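Local coordinates for protein esterase (Rhizomucor miehei CAU432, PDB 4WY8) that hydrolyses carboxylic ester bonds (EC 3.1.1.1) as a fungal esterase with an alpha/beta hydrolase fold, at residues S64-T69 with I116-S121; E209-T214 with G288-I293. All coordinates share one frame; numbering follows the deposited sequence.

Contact 1. Residues S64-T69 with I116-S121; sequences SKIELT and IFVNYS
Leu68 and Thr69 of strand 65-73 pair antiparallel with Val118 and Phe117 of strand 114-118 inside the mixed sheet of the alpha/beta hydrolase fold. Thr69 and Phe117 form the hydrogen-bonded pair: Thr69 N reaches Phe117 O at 2.9 Å, and Phe117 N returns to Thr69 O at 2.8 Å. After Phe117 and Val118 the chain bends in an inverse gamma turn centred on Asn119, and this residue takes over the join. Glu67 O is gripped twice by it. Asn119 N meets Glu67 O at 2.8 Å, nearly end-on (C=O...N 172°), whereas Asn119 ND2, 3.0 Å from Glu67 O, stands above that carbonyl plane, 69° out of it. Asn119 ND2 also donates to Thr69 OG1 at 3.0 Å, and since both acceptors lie close to the amide plane, the rotation of that amide is fixed. With CG beside its own backbone N (chi1 -58°), the Asn119 amide spans from Glu67 to Thr69. Glu55 of the next strand also bonds Thr69 OG1, extending the polar chain across the sheet. Leu68 and Val118 project from the other face, where helix 130-143 meets the neighbouring Ile66 and Ile116. There, Val118 divides its branches: CG1 touches Ile66 CG2 at 4.1 Å, while CG2 lies alongside Leu68 CD2, also at 4.1 Å.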
loop_
_atom_site.group_PDB
_atom_site.type_symbol
_atom_site.label_atom_id
_atom_site.label_comp_id
_atom_site.label_asym_id
_atom_site.label_seq_id
_atom_site.Cartn_x
_atom_site.Cartn_y
_atom_site.Cartn_z
ATOM N N SER A 64 -28.684 -20.361 21.237
ATOM C CA SER A 64 -27.677 -20.657 20.227
ATOM C C SER A 64 -26.377 -19.923 20.568
ATOM O O SER A 64 -26.368 -18.971 21.360
ATOM C CB SER A 64 -28.181 -20.285 18.822
ATOM O OG SER A 64 -28.490 -18.909 18.722
ATOM N N LYS A 65 -25.279 -20.400 19.999
ATOM C CA LYS A 65 -23.963 -19.871 20.325
ATOM C C LYS A 65 -23.174 -19.362 19.128
ATOM O O LYS A 65 -23.273 -19.892 18.022
ATOM C CB LYS A 65 -23.132 -20.927 21.068
ATOM C CG LYS A 65 -23.683 -21.332 22.437
ATOM C CD LYS A 65 -22.940 -22.555 22.989
ATOM C CE LYS A 65 -23.370 -22.938 24.411
ATOM N NZ LYS A 65 -23.263 -21.832 25.421
ATOM N N ILE A 66 -22.452 -18.272 19.350
ATOM C CA ILE A 66 -21.415 -17.832 18.429
ATOM C C ILE A 66 -20.080 -18.067 19.124
ATOM O O ILE A 66 -19.880 -17.655 20.278
ATOM C CB ILE A 66 -21.596 -16.368 18.017
ATOM C CG1 ILE A 66 -22.958 -16.200 17.353
ATOM C CG2 ILE A 66 -20.547 -15.957 17.019
ATOM C CD1 ILE A 66 -23.378 -14.780 17.190
ATOM N N GLU A 67 -19.195 -18.794 18.451
ATOM C CA GLU A 67 -17.855 -19.017 18.977
ATOM C C GLU A 67 -16.852 -17.974 18.496
ATOM O O GLU A 67 -16.642 -17.802 17.293
ATOM C CB GLU A 67 -17.376 -20.422 18.622
ATOM C CG GLU A 67 -18.361 -21.531 19.026
ATOM C CD GLU A 67 -18.668 -21.496 20.518
ATOM O OE1 GLU A 67 -17.721 -21.282 21.312
ATOM O OE2 GLU A 67 -19.846 -21.687 20.903
ATOM N N LEU A 68 -16.235 -17.305 19.464
ATOM C CA LEU A 68 -15.195 -16.311 19.245
ATOM C C LEU A 68 -13.844 -16.843 19.698
ATOM O O LEU A 68 -13.754 -17.501 20.741
ATOM C CB LEU A 68 -15.504 -15.031 20.019
ATOM C CG LEU A 68 -16.909 -14.455 19.827
ATOM C CD1 LEU A 68 -17.061 -13.204 20.685
ATOM C CD2 LEU A 68 -17.218 -14.154 18.375
ATOM N N THR A 69 -12.807 -16.596 18.899
ATOM C CA THR A 69 -11.420 -16.841 19.313
ATOM C C THR A 69 -10.722 -15.487 19.436
ATOM O O THR A 69 -10.582 -14.763 18.455
ATOM C CB THR A 69 -10.683 -17.763 18.301
ATOM O OG1 THR A 69 -11.452 -18.952 18.104
ATOM C CG2 THR A 69 -9.335 -18.163 18.804
ATOM N N ILE A 116 -10.481 -10.417 17.302
ATOM C CA ILE A 116 -11.656 -11.192 17.633
ATOM C C ILE A 116 -12.117 -11.951 16.393
ATOM O O ILE A 116 -12.729 -11.401 15.478
ATOM C CB ILE A 116 -12.747 -10.274 18.187
ATOM C CG1 ILE A 116 -12.196 -9.566 19.441
ATOM C CG2 ILE A 116 -13.984 -11.059 18.533
ATOM C CD1 ILE A 116 -12.997 -8.378 19.874
ATOM N N PHE A 117 -11.764 -13.229 16.387
ATOM C CA PHE A 117 -11.977 -14.137 15.283
ATOM C C PHE A 117 -13.340 -14.824 15.405
ATOM O O PHE A 117 -13.583 -15.594 16.319
ATOM C CB PHE A 117 -10.835 -15.176 15.274
ATOM C CG PHE A 117 -10.753 -16.003 14.017
ATOM C CD1 PHE A 117 -11.418 -17.219 13.922
ATOM C CD2 PHE A 117 -9.988 -15.568 12.936
ATOM C CE1 PHE A 117 -11.329 -17.992 12.760
ATOM C CE2 PHE A 117 -9.912 -16.314 11.775
ATOM C CZ PHE A 117 -10.578 -17.534 11.688
ATOM N N VAL A 118 -14.231 -14.557 14.471
ATOM C CA VAL A 118 -15.542 -15.147 14.538
ATOM C C VAL A 118 -15.535 -16.493 13.837
ATOM O O VAL A 118 -15.239 -16.565 12.635
ATOM C CB VAL A 118 -16.588 -14.234 13.886
ATOM C CG1 VAL A 118 -17.958 -14.878 13.974
ATOM C CG2 VAL A 118 -16.558 -12.865 14.557
ATOM N N ASN A 119 -15.794 -17.565 14.586
ATOM C CA ASN A 119 -15.913 -18.872 13.959
ATOM C C ASN A 119 -17.321 -19.060 13.420
ATOM O O ASN A 119 -18.098 -19.821 13.973
ATOM C CB ASN A 119 -15.563 -19.983 14.951
ATOM C CG ASN A 119 -14.173 -19.831 15.511
ATOM O OD1 ASN A 119 -13.198 -20.281 14.904
ATOM N ND2 ASN A 119 -14.060 -19.164 16.656
ATOM N N TYR A 120 -17.634 -18.412 12.300
ATOM C CA TYR A 120 -19.009 -18.444 11.795
ATOM C C TYR A 120 -19.366 -19.790 11.146
ATOM O O TYR A 120 -18.479 -20.616 10.875
ATOM C CB TYR A 120 -19.249 -17.278 10.825
ATOM C CG TYR A 120 -18.349 -17.227 9.604
ATOM C CD1 TYR A 120 -18.649 -17.962 8.461
ATOM C CD2 TYR A 120 -17.213 -16.424 9.590
ATOM C CE1 TYR A 120 -17.837 -17.912 7.349
ATOM C CE2 TYR A 120 -16.390 -16.365 8.475
ATOM C CZ TYR A 120 -16.707 -17.111 7.365
ATOM O OH TYR A 120 -15.898 -17.050 6.253
ATOM N N SER A 121 -20.668 -20.038 10.982
ATOM C CA SER A 121 -21.153 -21.303 10.435
ATOM C C SER A 121 -20.853 -21.397 8.950
ATOM O O SER A 121 -21.170 -20.480 8.168
ATOM C CB SER A 121 -22.651 -21.468 10.692
ATOM O OG SER A 121 -22.943 -21.380 12.086
#

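Contact 2. Residues E209-T214 with G288-I293; sequences ENYYLT and GIIHGI
Leu213 sets its CD2 methyl squarely over one face of the His291 imidazole, a CH-pi contact 3.5 Å from the ring centroid and only 3° off the normal. Leu213 CB points toward the other segment, and with CG opposite the backbone N (chi1 176°) and CD2 in turn opposite CA, the chain is drawn out to that methyl. Beside it, Tyr212 CD2 approaches His291 O at 3.3 Å, and Tyr212 CE2 lies 4.0 Å from Gly292 CA. Ile290 uses two branches: Ile290 CD1 rests 3.8 Å from Tyr212 CB, and Ile290 CG2 meets the edge of the Tyr211 ring, 3.9 Å from Tyr211 CD1. The segments share no direct hydrogen bond. Instead, one water sits 2.6 Å from Tyr211 O and accepts from His291 N at 3.0 Å, bridging the two backbones. The bend presenting these side chains fits a classic gamma turn at Tyr212, whose phi is positive (71°), closed by a weak bond from Leu213 N to Tyr211 O. Further out, His291 NE2 bonds Ser164 OG and its ND1 bonds Asp261 OD2, geometry consistent with a Ser-His-Asp catalytic triad; Leu213 thus packs on the probable catalytic histidine. Around the pair, helix 9-17 packs on Tyr212 and Ile290, helix 215-225 backs Leu213, and helix 301-322 lies against Ile289 and Ile293.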
loop_
_atom_site.group_PDB
_atom_site.type_symbol
_atom_site.label_atom_id
_atom_site.label_comp_id
_atom_site.label_asym_id
_atom_site.label_seq_id
_atom_site.Cartn_x
_atom_site.Cartn_y
_atom_site.Cartn_z
ATOM N N GLU A 209 -7.601 -20.003 -14.544
ATOM C CA GLU A 209 -6.922 -21.221 -14.075
ATOM C C GLU A 209 -5.460 -20.998 -13.681
ATOM O O GLU A 209 -4.855 -20.002 -14.050
ATOM C CB GLU A 209 -7.022 -22.322 -15.137
ATOM C CG GLU A 209 -8.445 -22.616 -15.606
ATOM C CD GLU A 209 -8.499 -23.697 -16.677
ATOM O OE1 GLU A 209 -7.467 -24.376 -16.890
ATOM O OE2 GLU A 209 -9.572 -23.871 -17.302
ATOM N N ASN A 210 -4.928 -21.918 -12.891
ATOM C CA ASN A 210 -3.501 -21.938 -12.517
ATOM C C ASN A 210 -3.011 -20.789 -11.629
ATOM O O ASN A 210 -1.799 -20.564 -11.515
ATOM C CB ASN A 210 -2.636 -21.982 -13.773
ATOM C CG ASN A 210 -2.968 -23.159 -14.658
ATOM O OD1 ASN A 210 -3.091 -24.293 -14.180
ATOM N ND2 ASN A 210 -3.135 -22.899 -15.947
ATOM N N TYR A 211 -3.923 -20.088 -10.965
ATOM C CA TYR A 211 -3.510 -19.109 -9.953
ATOM C C TYR A 211 -4.171 -19.349 -8.589
ATOM O O TYR A 211 -4.594 -18.389 -7.897
ATOM C CB TYR A 211 -3.818 -17.703 -10.439
ATOM C CG TYR A 211 -3.067 -17.283 -11.694
ATOM C CD1 TYR A 211 -1.808 -16.716 -11.614
ATOM C CD2 TYR A 211 -3.637 -17.455 -12.963
ATOM C CE1 TYR A 211 -1.126 -16.296 -12.770
ATOM C CE2 TYR A 211 -2.969 -17.061 -14.117
ATOM C CZ TYR A 211 -1.711 -16.485 -14.011
ATOM O OH TYR A 211 -1.034 -16.082 -15.143
ATOM N N TYR A 212 -4.249 -20.636 -8.227
ATOM C CA TYR A 212 -4.708 -21.115 -6.922
ATOM C C TYR A 212 -6.210 -20.935 -6.702
ATOM O O TYR A 212 -6.925 -21.923 -6.558
ATOM C CB TYR A 212 -3.897 -20.426 -5.815
ATOM C CG TYR A 212 -4.175 -20.920 -4.417
ATOM C CD1 TYR A 212 -3.750 -22.181 -4.010
ATOM C CD2 TYR A 212 -4.858 -20.125 -3.497
ATOM C CE1 TYR A 212 -3.999 -22.645 -2.724
ATOM C CE2 TYR A 212 -5.116 -20.581 -2.210
ATOM C CZ TYR A 212 -4.682 -21.839 -1.831
ATOM O OH TYR A 212 -4.940 -22.296 -0.561
ATOM N N LEU A 213 -6.702 -19.700 -6.666
ATOM C CA LEU A 213 -8.150 -19.478 -6.677
ATOM C C LEU A 213 -8.612 -19.500 -8.126
ATOM O O LEU A 213 -8.157 -18.690 -8.915
ATOM C CB LEU A 213 -8.551 -18.149 -6.015
ATOM C CG LEU A 213 -10.072 -17.839 -6.088
ATOM C CD1 LEU A 213 -10.878 -18.881 -5.316
ATOM C CD2 LEU A 213 -10.404 -16.445 -5.544
ATOM N N THR A 214 -9.509 -20.412 -8.473
ATOM C CA THR A 214 -9.949 -20.564 -9.856
ATOM C C THR A 214 -11.422 -20.173 -10.001
ATOM O O THR A 214 -12.145 -20.078 -9.008
ATOM C CB THR A 214 -9.770 -22.020 -10.317
ATOM O OG1 THR A 214 -10.565 -22.864 -9.480
ATOM C CG2 THR A 214 -8.313 -22.451 -10.159
ATOM N N GLY A 288 2.299 -8.603 -8.553
ATOM C CA GLY A 288 3.006 -9.866 -8.484
ATOM C C GLY A 288 2.495 -10.888 -7.484
ATOM O O GLY A 288 3.184 -11.873 -7.214
ATOM N N ILE A 289 1.287 -10.696 -6.956
ATOM C CA ILE A 289 0.765 -11.661 -5.996
ATOM C C ILE A 289 -0.530 -12.301 -6.454
ATOM O O ILE A 289 -1.243 -11.789 -7.324
ATOM C CB ILE A 289 0.515 -11.031 -4.593
ATOM C CG1 ILE A 289 -0.598 -9.989 -4.653
ATOM C CG2 ILE A 289 1.777 -10.426 -4.032
ATOM C CD1 ILE A 289 -1.096 -9.610 -3.294
ATOM N N ILE A 290 -0.827 -13.438 -5.838
ATOM C CA ILE A 290 -2.063 -14.135 -6.097
ATOM C C ILE A 290 -2.963 -14.112 -4.887
ATOM O O ILE A 290 -2.555 -13.752 -3.781
ATOM C CB ILE A 290 -1.829 -15.605 -6.498
ATOM C CG1 ILE A 290 -1.016 -16.322 -5.406
ATOM C CG2 ILE A 290 -1.156 -15.669 -7.864
ATOM C CD1 ILE A 290 -1.086 -17.868 -5.469
ATOM N N HIS A 291 -4.200 -14.504 -5.129
ATOM C CA HIS A 291 -5.152 -14.731 -4.073
ATOM C C HIS A 291 -4.694 -15.874 -3.157
ATOM O O HIS A 291 -4.147 -16.870 -3.627
ATOM C CB HIS A 291 -6.515 -15.042 -4.699
ATOM C CG HIS A 291 -7.665 -14.944 -3.749
ATOM N ND1 HIS A 291 -8.552 -13.882 -3.763
ATOM C CD2 HIS A 291 -8.120 -15.796 -2.799
ATOM C CE1 HIS A 291 -9.480 -14.073 -2.843
ATOM N NE2 HIS A 291 -9.240 -15.228 -2.239
ATOM N N GLY A 292 -4.950 -15.733 -1.860
ATOM C CA GLY A 292 -4.788 -16.824 -0.912
ATOM C C GLY A 292 -3.543 -16.808 -0.038
ATOM O O GLY A 292 -3.263 -17.779 0.687
ATOM N N ILE A 293 -2.825 -15.693 -0.027
ATOM C CA ILE A 293 -1.605 -15.666 0.752
ATOM C C ILE A 293 -1.877 -15.595 2.257
ATOM O O ILE A 293 -0.976 -15.847 3.055
ATOM C CB ILE A 293 -0.684 -14.526 0.301
ATOM C CG1 ILE A 293 -1.363 -13.165 0.379
ATOM C CG2 ILE A 293 -0.254 -14.778 -1.148
ATOM C CD1 ILE A 293 -0.450 -12.058 -0.162
HETATM O O HOH W 1 -5.017 -15.846 -7.643
#

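The centres of contacts 1 and 2 are 27 Å apart, on opposite sides of the chain's centre; their nearest atoms approach to about 11 Å without touching. They follow in series along the chain. Contact 2 belongs to the probable active site directly, since it contains the probable catalytic histidine, His291. Contact 1 is more remote, a sheet junction, yet its 116-121 segment adjoins His88: Tyr120 stacks on the His88 ring, its OH hydrogen-bonds the backbone O of His88, and Phe117 meets that ring as well. His88 begins an HGGG sequence, the motif that in hormone-sensitive-lipase-like esterases supplies the oxyanion hole, so contact 1 may border that part of the site.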